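PDB 6MC8: DNA repair protein PprA from Deinococcus deserti, which is a radiation-induced DNA-binding protein of DNA damage repair, linked to genome segregation and filament formation. Local coordinates for residues 73-76 against 77-81; 285-288 against 289-293; 125-128 against 129-132. The protein carries 2 engineered substitutions. One frame throughout, in Å; residues are numbered along the deposited sequence.

Contact 1. Residues 73-76 against 77-81; sequences LRLA and HDRWG
Ala76 and Trp80, one turn apart on helix 62-80, make the tight part of this contact. The methyl CB of Ala76 sits 3.7 Å from the centroid of the six-membered ring of Trp80, only 9° off the ring normal, a CH-pi contact over the face. The carbonyl of Ala76 lies over the same indole nearer its rim, and its O accepts from Trp80 N at 2.8 Å and also from Arg79 N, which approaches from above the carbonyl plane. On the same buried flank CD1 of Leu73 runs alongside His77 and reaches its NE2 at 3.7 Å; Trp80 CE3 lies over one face of that imidazole, toward its rim. Val43 and Leu42 of helix 35-43 close over Ala76 and Trp80.

The other side is looser. Leu75 CD1 lies over one face of the Arg79 guanidinium, 3.9 Å from NE, and Leu75 is swung toward it because CG stands anti to the backbone N (chi1 -176°). Arg74 is exposed, but its guanidinium turns back to the protein, NE bonding to His89 O.

Asp78, by contrast, is a buried carboxylate. Its OD2 lies 3.1 Å from Arg74 O, acceptor against acceptor. Arg74 O already takes Asp78 N and a water that also donates to Asp78 OD1, and Arg265 forms a salt bridge with OD2, which probably offsets the closeness of the two acceptors.

Contact 2. Residues 285-288 against 289-293; sequences TETL and DELQK
Leu288 and Gln292 bring apolar and polar groups together across one turn of helix 274-304: CD1 of Leu288 touches NE2 of Gln292 at 3.6 Å, the two side chains crossing at a slant. A purely apolar touch joins CG2 of Thr287 to CD1 of Leu291 at 3.8 Å, these two side chains lying side by side and pointing the same way. The Thr287 methyl is directed there by its position anti to the backbone N, which leaves OG1 beside that nitrogen to bond back to Glu283 O. Asp289 likewise stands beside Thr285, its OD2 3.8 Å from CG2.

The backbone supplies four regular i to i+4 hydrogen bonds, from Asp289 N to Thr285 O (3.0 Å) through Gln292 N to Leu288 O (3.1 Å).

Charged and polar ends find their partners beyond the turn. Asp289 OD1 makes a salt bridge with Arg196; the same arginine gives a hydrogen bond to Gln292 OE1. Gln292 NE2 donates to Val259 O, so both ends of this amide are held and its rotation is fixed. Glu286 OE2 and Asp289 OD2 remain 5.1 Å apart, like charges whose proximity would probably be eased by Arg196.

Thr285 and Leu288 rest on Val194 of strand 189-195 in the four-stranded antiparallel sheet, Leu288 and Leu291 on Val259, just before its edge strand 261-267, and Leu291 also packs against Arg79 of helix 62-80.

Contact 3. Residues 125-128 against 129-132; sequences TYAS and MQAP
Met129 and Tyr126 lie side by side and point the same way, with the sulfur at the rim of the ring. SD is 5.3 Å from the ring centroid and 90° off the ring normal, so it meets the edge rather than a face, and its nearest ring atom is CD1 at 4.0 Å. The thioether is extended beyond CG, which carries CE on to CG2 of Thr125 at 3.9 Å; Thr125 and Met129 also run alongside one another. Replacing Met129 with an alanine would probably leave the Tyr126 edge and the Thr125 methyl without their sulfur and methyl neighbours and open a gap beside Val107 and Arg112.

Around these side chains the backbone is turning. Gln130 N to Ala127 O, 3.2 Å, is the i to i+3 bond that closes the turn, and Met129 N makes a weak bond to Tyr126 O. Ser128 OG folds back to donate to Thr125 O at 2.9 Å, its chi1 of 68° setting the hydroxyl between the backbone N and the carbonyl carbon.

Tyr126 is buried, touching Leu105 of strand 100-107. A type I beta turn from Ala127 to Gln130 leads the chain out of helix 119-127, and the Met-aromatic contact lies across this exit.

Overall arrangement
Along the chain the order is contact 1, contact 3, contact 2. Contact 1 lies near the centre of the chain on the last turns of helix 62-80 and touches both of the others: Arg79 NE packs on Leu291 CD1 of contact 2 at 3.6 Å, and His77 meets the Tyr126 ring of contact 3 edge-to-face. Its centre is about 14 Å from each of theirs. Contacts 2 and 3 lie on opposite sides of the chain's centre, their centres about 24 Å apart and nearest atoms about 14 Å apart. The end of helix 62-80 thus joins helix 119-127, beside the three-stranded sheet, to helix 274-304, beside the four-stranded sheet.

Contact 1. Residues 73-76 against 77-81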
ATOM      1  N   LEU A  73      16.644  20.838  -2.282  1.00 23.30           N
ATOM      2  CA  LEU A  73      17.451  19.663  -1.971  1.00 21.52           C
ATOM      3  C   LEU A  73      16.796  18.386  -2.480  1.00 22.08           C
ATOM      4  O   LEU A  73      17.485  17.473  -2.947  1.00 26.30           O
ATOM      5  CB  LEU A  73      17.683  19.578  -0.465  1.00 21.94           C
ATOM      6  CG  LEU A  73      18.512  18.422   0.093  1.00 19.90           C
ATOM      7  CD1 LEU A  73      19.964  18.511  -0.322  1.00 17.73           C
ATOM      8  CD2 LEU A  73      18.378  18.367   1.592  1.00 24.83           C
ATOM      9  N   ARG A  74      15.468  18.304  -2.406  1.00 21.72           N
ATOM     10  CA  ARG A  74      14.773  17.119  -2.896  1.00 18.37           C
ATOM     11  C   ARG A  74      14.760  17.075  -4.417  1.00 23.56           C
ATOM     12  O   ARG A  74      14.791  15.992  -5.009  1.00 28.62           O
ATOM     13  CB  ARG A  74      13.353  17.077  -2.337  1.00 20.45           C
ATOM     14  CG  ARG A  74      13.285  16.766  -0.857  1.00 22.84           C
ATOM     15  CD  ARG A  74      11.878  16.900  -0.321  1.00 22.43           C
ATOM     16  NE  ARG A  74      11.830  16.642   1.110  1.00 27.27           N
ATOM     17  CZ  ARG A  74      10.765  16.848   1.874  1.00 30.94           C
ATOM     18  NH1 ARG A  74       9.655  17.343   1.351  1.00 32.63           N
ATOM     19  NH2 ARG A  74      10.821  16.584   3.170  1.00 29.08           N
ATOM     20  N   LEU A  75      14.719  18.237  -5.068  1.00 16.48           N
ATOM     21  CA  LEU A  75      14.797  18.262  -6.523  1.00 18.51           C
ATOM     22  C   LEU A  75      16.206  17.931  -6.997  1.00 21.35           C
ATOM     23  O   LEU A  75      16.387  17.314  -8.052  1.00 21.08           O
ATOM     24  CB  LEU A  75      14.342  19.622  -7.052  1.00 16.59           C
ATOM     25  CG  LEU A  75      14.276  19.776  -8.574  1.00 19.65           C
ATOM     26  CD1 LEU A  75      13.326  18.755  -9.169  1.00 20.63           C
ATOM     27  CD2 LEU A  75      13.856  21.172  -8.963  1.00 13.73           C
ATOM     28  N   ALA A  76      17.216  18.312  -6.215  1.00 19.77           N
ATOM     29  CA  ALA A  76      18.588  17.972  -6.567  1.00 17.46           C
ATOM     30  C   ALA A  76      18.857  16.484  -6.386  1.00 21.45           C
ATOM     31  O   ALA A  76      19.613  15.890  -7.159  1.00 21.70           O
ATOM     32  CB  ALA A  76      19.563  18.805  -5.739  1.00 18.00           C
ATOM     33  N   HIS A  77      18.241  15.861  -5.378  1.00 18.32           N
ATOM     34  CA  HIS A  77      18.436  14.429  -5.180  1.00 23.66           C
ATOM     35  C   HIS A  77      17.667  13.601  -6.198  1.00 21.90           C
ATOM     36  O   HIS A  77      18.022  12.445  -6.450  1.00 25.44           O
ATOM     37  CB  HIS A  77      18.057  14.013  -3.763  1.00 21.20           C
ATOM     38  CG  HIS A  77      19.137  14.246  -2.760  1.00 22.82           C
ATOM     39  ND1 HIS A  77      20.289  13.495  -2.739  1.00 21.51           N
ATOM     40  CD2 HIS A  77      19.237  15.117  -1.732  1.00 23.77           C
ATOM     41  CE1 HIS A  77      21.060  13.905  -1.751  1.00 20.21           C
ATOM     42  NE2 HIS A  77      20.443  14.886  -1.122  1.00 22.95           N
ATOM     43  N   ASP A  78      16.614  14.167  -6.792  1.00 19.94           N
ATOM     44  CA  ASP A  78      15.931  13.482  -7.884  1.00 21.65           C
ATOM     45  C   ASP A  78      16.817  13.411  -9.117  1.00 23.44           C
ATOM     46  O   ASP A  78      16.660  12.521  -9.956  1.00 30.38           O
ATOM     47  CB  ASP A  78      14.624  14.194  -8.226  1.00 19.06           C
ATOM     48  CG  ASP A  78      13.575  14.035  -7.162  1.00 24.01           C
ATOM     49  OD1 ASP A  78      13.576  13.002  -6.470  1.00 22.98           O
ATOM     50  OD2 ASP A  78      12.744  14.946  -7.017  1.00 30.17           O
ATOM     51  N   ARG A  79      17.762  14.335  -9.231  1.00 18.62           N
ATOM     52  CA  ARG A  79      18.584  14.458 -10.417  1.00 20.13           C
ATOM     53  C   ARG A  79      19.998  13.942 -10.209  1.00 21.48           C
ATOM     54  O   ARG A  79      20.608  13.444 -11.158  1.00 21.97           O
ATOM     55  CB  ARG A  79      18.586  15.917 -10.855  1.00 19.36           C
ATOM     56  CG  ARG A  79      17.215  16.338 -11.307  1.00 18.78           C
ATOM     57  CD  ARG A  79      17.139  17.795 -11.590  1.00 19.84           C
ATOM     58  NE  ARG A  79      15.849  18.163 -12.150  1.00 18.69           N
ATOM     59  CZ  ARG A  79      15.524  19.391 -12.522  1.00 18.52           C
ATOM     60  NH1 ARG A  79      16.400  20.373 -12.399  1.00 14.21           N
ATOM     61  NH2 ARG A  79      14.327  19.633 -13.025  1.00 20.60           N
ATOM     62  N   TRP A  80      20.518  14.032  -8.985  1.00 17.05           N
ATOM     63  CA  TRP A  80      21.797  13.410  -8.664  1.00 21.06           C
ATOM     64  C   TRP A  80      21.731  11.893  -8.782  1.00 19.84           C
ATOM     65  O   TRP A  80      22.716  11.262  -9.176  1.00 19.45           O
ATOM     66  CB  TRP A  80      22.222  13.830  -7.261  1.00 18.64           C
ATOM     67  CG  TRP A  80      22.712  15.233  -7.184  1.00 18.12           C
ATOM     68  CD1 TRP A  80      23.202  15.983  -8.203  1.00 17.86           C
ATOM     69  CD2 TRP A  80      22.680  16.086  -6.039  1.00 21.48           C
ATOM     70  NE1 TRP A  80      23.528  17.234  -7.756  1.00 20.24           N
ATOM     71  CE2 TRP A  80      23.208  17.326  -6.429  1.00 20.93           C
ATOM     72  CE3 TRP A  80      22.271  15.914  -4.715  1.00 18.76           C
ATOM     73  CZ2 TRP A  80      23.343  18.388  -5.545  1.00 18.46           C
ATOM     74  CZ3 TRP A  80      22.403  16.969  -3.842  1.00 19.37           C
ATOM     75  CH2 TRP A  80      22.934  18.191  -4.258  1.00 14.85           C
ATOM     76  N   GLY A  81      20.579  11.301  -8.469  1.00 20.31           N
ATOM     77  CA  GLY A  81      20.335   9.889  -8.685  1.00 22.08           C
ATOM     78  C   GLY A  81      21.165   8.970  -7.818  1.00 22.95           C
ATOM     79  O   GLY A  81      21.718   7.979  -8.300  1.00 24.56           O
TER
HETATM   80  O   HOH W   1      14.295  13.272  -4.100  1.00 22.14           O

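Contact 2. Residues 285-288 against 289-293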
ATOM      1  N   THR A 285      12.735  11.595 -19.675  1.00 30.45           N
ATOM      2  CA  THR A 285      13.818  11.278 -20.598  1.00 28.48           C
ATOM      3  C   THR A 285      14.348  12.539 -21.274  1.00 27.45           C
ATOM      4  O   THR A 285      15.562  12.729 -21.394  1.00 30.45           O
ATOM      5  CB  THR A 285      13.327  10.258 -21.628  1.00 33.36           C
ATOM      6  OG1 THR A 285      12.916   9.063 -20.955  1.00 41.24           O
ATOM      7  CG2 THR A 285      14.416   9.909 -22.618  1.00 28.71           C
ATOM      8  N   GLU A 286      13.443  13.423 -21.704  1.00 28.69           N
ATOM      9  CA  GLU A 286      13.857  14.704 -22.269  1.00 25.82           C
ATOM     10  C   GLU A 286      14.495  15.603 -21.219  1.00 25.71           C
ATOM     11  O   GLU A 286      15.394  16.388 -21.534  1.00 30.18           O
ATOM     12  CB  GLU A 286      12.663  15.408 -22.917  1.00 29.56           C
ATOM     13  CG  GLU A 286      12.270  14.863 -24.276  1.00 44.30           C
ATOM     14  CD  GLU A 286      13.253  15.258 -25.371  1.00 57.74           C
ATOM     15  OE1 GLU A 286      13.793  16.381 -25.313  1.00 53.63           O
ATOM     16  OE2 GLU A 286      13.491  14.445 -26.286  1.00 60.05           O
ATOM     17  N   THR A 287      14.040  15.508 -19.970  1.00 25.01           N
ATOM     18  CA  THR A 287      14.649  16.298 -18.906  1.00 22.73           C
ATOM     19  C   THR A 287      16.039  15.771 -18.570  1.00 29.40           C
ATOM     20  O   THR A 287      16.968  16.555 -18.359  1.00 31.45           O
ATOM     21  CB  THR A 287      13.747  16.301 -17.669  1.00 27.04           C
ATOM     22  OG1 THR A 287      12.453  16.791 -18.026  1.00 22.37           O
ATOM     23  CG2 THR A 287      14.306  17.196 -16.588  1.00 20.50           C
ATOM     24  N   LEU A 288      16.210  14.446 -18.565  1.00 24.05           N
ATOM     25  CA  LEU A 288      17.517  13.864 -18.277  1.00 24.68           C
ATOM     26  C   LEU A 288      18.518  14.147 -19.390  1.00 26.78           C
ATOM     27  O   LEU A 288      19.690  14.427 -19.118  1.00 27.67           O
ATOM     28  CB  LEU A 288      17.392  12.358 -18.047  1.00 22.08           C
ATOM     29  CG  LEU A 288      18.704  11.624 -17.767  1.00 20.59           C
ATOM     30  CD1 LEU A 288      19.353  12.140 -16.505  1.00 18.61           C
ATOM     31  CD2 LEU A 288      18.498  10.135 -17.691  1.00 26.39           C
ATOM     32  N   ASP A 289      18.074  14.084 -20.646  1.00 31.89           N
ATOM     33  CA  ASP A 289      18.982  14.320 -21.764  1.00 28.16           C
ATOM     34  C   ASP A 289      19.417  15.777 -21.819  1.00 26.41           C
ATOM     35  O   ASP A 289      20.568  16.077 -22.147  1.00 31.23           O
ATOM     36  CB  ASP A 289      18.331  13.906 -23.084  1.00 27.99           C
ATOM     37  CG  ASP A 289      18.192  12.406 -23.222  1.00 37.14           C
ATOM     38  OD1 ASP A 289      18.966  11.675 -22.579  1.00 34.45           O
ATOM     39  OD2 ASP A 289      17.322  11.959 -23.993  1.00 36.67           O
ATOM     40  N   GLU A 290      18.516  16.695 -21.476  1.00 25.91           N
ATOM     41  CA  GLU A 290      18.869  18.108 -21.521  1.00 32.08           C
ATOM     42  C   GLU A 290      19.750  18.508 -20.344  1.00 26.97           C
ATOM     43  O   GLU A 290      20.688  19.295 -20.509  1.00 29.71           O
ATOM     44  CB  GLU A 290      17.604  18.968 -21.587  1.00 24.63           C
ATOM     45  CG  GLU A 290      17.877  20.465 -21.564  1.00 32.23           C
ATOM     46  CD  GLU A 290      18.752  20.940 -22.719  1.00 46.06           C
ATOM     47  OE1 GLU A 290      18.653  20.394 -23.837  1.00 48.66           O
ATOM     48  OE2 GLU A 290      19.578  21.846 -22.490  1.00 44.80           O
ATOM     49  N   LEU A 291      19.483  17.959 -19.155  1.00 22.01           N
ATOM     50  CA  LEU A 291      20.290  18.285 -17.983  1.00 21.08           C
ATOM     51  C   LEU A 291      21.711  17.758 -18.108  1.00 28.95           C
ATOM     52  O   LEU A 291      22.655  18.385 -17.620  1.00 27.34           O
ATOM     53  CB  LEU A 291      19.635  17.736 -16.722  1.00 21.02           C
ATOM     54  CG  LEU A 291      18.425  18.488 -16.188  1.00 22.63           C
ATOM     55  CD1 LEU A 291      17.754  17.622 -15.168  1.00 19.69           C
ATOM     56  CD2 LEU A 291      18.851  19.794 -15.569  1.00 20.39           C
ATOM     57  N   GLN A 292      21.884  16.619 -18.773  1.00 28.37           N
ATOM     58  CA  GLN A 292      23.226  16.092 -18.978  1.00 25.57           C
ATOM     59  C   GLN A 292      23.953  16.837 -20.091  1.00 25.16           C
ATOM     60  O   GLN A 292      25.176  16.992 -20.037  1.00 25.07           O
ATOM     61  CB  GLN A 292      23.161  14.594 -19.262  1.00 18.24           C
ATOM     62  CG  GLN A 292      22.865  13.771 -18.028  1.00 21.46           C
ATOM     63  CD  GLN A 292      22.743  12.291 -18.311  1.00 20.03           C
ATOM     64  OE1 GLN A 292      22.649  11.868 -19.459  1.00 24.63           O
ATOM     65  NE2 GLN A 292      22.790  11.493 -17.264  1.00 17.85           N
ATOM     66  N   LYS A 293      23.226  17.308 -21.106  1.00 26.28           N
ATOM     67  CA  LYS A 293      23.873  18.096 -22.148  1.00 28.34           C
ATOM     68  C   LYS A 293      24.177  19.507 -21.667  1.00 31.73           C
ATOM     69  O   LYS A 293      25.182  20.098 -22.072  1.00 36.95           O
ATOM     70  CB  LYS A 293      23.021  18.124 -23.417  1.00 25.52           C
ATOM     71  CG  LYS A 293      23.050  16.821 -24.192  1.00 32.41           C
ATOM     72  CD  LYS A 293      22.419  16.946 -25.566  1.00 36.47           C
ATOM     73  CE  LYS A 293      20.910  16.984 -25.499  1.00 40.55           C
ATOM     74  NZ  LYS A 293      20.305  16.989 -26.856  1.00 49.98           N
TER

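Contact 3. Residues 125-128 against 129-132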
ATOM      1  N   THR A 125      29.165  11.600   2.558  1.00 22.27           N
ATOM      2  CA  THR A 125      28.103  11.292   3.509  1.00 25.50           C
ATOM      3  C   THR A 125      26.929  10.621   2.807  1.00 23.39           C
ATOM      4  O   THR A 125      26.348   9.657   3.315  1.00 26.11           O
ATOM      5  CB  THR A 125      27.667  12.580   4.220  1.00 26.38           C
ATOM      6  OG1 THR A 125      28.779  13.140   4.923  1.00 17.37           O
ATOM      7  CG2 THR A 125      26.539  12.327   5.198  1.00 19.85           C
ATOM      8  N   TYR A 126      26.589  11.107   1.615  1.00 23.06           N
ATOM      9  CA  TYR A 126      25.522  10.508   0.822  1.00 22.90           C
ATOM     10  C   TYR A 126      25.949   9.175   0.219  1.00 28.41           C
ATOM     11  O   TYR A 126      25.104   8.311  -0.042  1.00 32.32           O
ATOM     12  CB  TYR A 126      25.100  11.488  -0.270  1.00 26.92           C
ATOM     13  CG  TYR A 126      24.266  12.641   0.225  1.00 23.60           C
ATOM     14  CD1 TYR A 126      23.407  12.489   1.303  1.00 20.26           C
ATOM     15  CD2 TYR A 126      24.399  13.905  -0.333  1.00 24.65           C
ATOM     16  CE1 TYR A 126      22.656  13.540   1.766  1.00 22.57           C
ATOM     17  CE2 TYR A 126      23.661  14.970   0.135  1.00 25.86           C
ATOM     18  CZ  TYR A 126      22.790  14.781   1.181  1.00 25.38           C
ATOM     19  OH  TYR A 126      22.049  15.833   1.649  1.00 22.38           O
ATOM     20  N   ALA A 127      27.250   8.987  -0.012  1.00 24.57           N
ATOM     21  CA  ALA A 127      27.719   7.752  -0.630  1.00 31.30           C
ATOM     22  C   ALA A 127      27.690   6.591   0.354  1.00 34.97           C
ATOM     23  O   ALA A 127      27.504   5.436  -0.041  1.00 31.15           O
ATOM     24  CB  ALA A 127      29.127   7.936  -1.193  1.00 26.03           C
ATOM     25  N   SER A 128      27.852   6.879   1.649  1.00 29.99           N
ATOM     26  CA  SER A 128      27.781   5.839   2.668  1.00 30.12           C
ATOM     27  C   SER A 128      26.358   5.349   2.909  1.00 31.14           C
ATOM     28  O   SER A 128      26.177   4.346   3.605  1.00 36.95           O
ATOM     29  CB  SER A 128      28.390   6.342   3.975  1.00 21.47           C
ATOM     30  OG  SER A 128      27.608   7.367   4.549  1.00 30.83           O
ATOM     31  N   MET A 129      25.357   6.025   2.354  1.00 25.40           N
ATOM     32  CA  MET A 129      23.968   5.615   2.429  1.00 26.81           C
ATOM     33  C   MET A 129      23.546   4.759   1.244  1.00 30.13           C
ATOM     34  O   MET A 129      22.434   4.227   1.246  1.00 35.08           O
ATOM     35  CB  MET A 129      23.074   6.855   2.492  1.00 26.69           C
ATOM     36  CG  MET A 129      23.399   7.809   3.617  1.00 23.66           C
ATOM     37  SD  MET A 129      22.418   9.308   3.518  1.00 26.31           S
ATOM     38  CE  MET A 129      23.203  10.284   4.780  1.00 24.48           C
ATOM     39  N   GLN A 130      24.366   4.699   0.208  1.00 32.34           N
ATOM     40  CA  GLN A 130      23.981   4.009  -1.043  1.00 32.31           C
ATOM     41  C   GLN A 130      24.231   2.505  -1.013  1.00 36.75           C
ATOM     42  O   GLN A 130      25.015   2.054  -0.235  1.00 38.76           O
ATOM     43  CB  GLN A 130      24.793   4.521  -2.221  1.00 33.64           C
ATOM     44  CG  GLN A 130      24.796   6.012  -2.444  1.00 32.15           C
ATOM     45  CD  GLN A 130      25.619   6.371  -3.654  1.00 37.89           C
ATOM     46  OE1 GLN A 130      25.127   6.876  -4.633  1.00 33.43           O
ATOM     47  NE2 GLN A 130      26.897   6.089  -3.614  1.00 34.62           N
ATOM     48  N   ALA A 131      23.557   1.790  -1.896  1.00 35.31           N
ATOM     49  CA  ALA A 131      23.747   0.359  -2.133  1.00 38.50           C
ATOM     50  C   ALA A 131      23.724   0.098  -3.633  1.00 42.10           C
ATOM     51  O   ALA A 131      22.664  -0.175  -4.212  1.00 40.35           O
ATOM     52  CB  ALA A 131      22.683  -0.473  -1.423  1.00 39.53           C
ATOM     53  N   PRO A 132      24.875   0.181  -4.299  1.00 44.62           N
ATOM     54  CA  PRO A 132      24.924  -0.158  -5.724  1.00 40.57           C
ATOM     55  C   PRO A 132      24.876  -1.660  -5.946  1.00 43.45           C
ATOM     56  O   PRO A 132      25.265  -2.452  -5.085  1.00 47.94           O
ATOM     57  CB  PRO A 132      26.270   0.417  -6.180  1.00 39.75           C
ATOM     58  CG  PRO A 132      26.632   1.413  -5.148  1.00 44.65           C
ATOM     59  CD  PRO A 132      26.111   0.849  -3.869  1.00 44.65           C
TER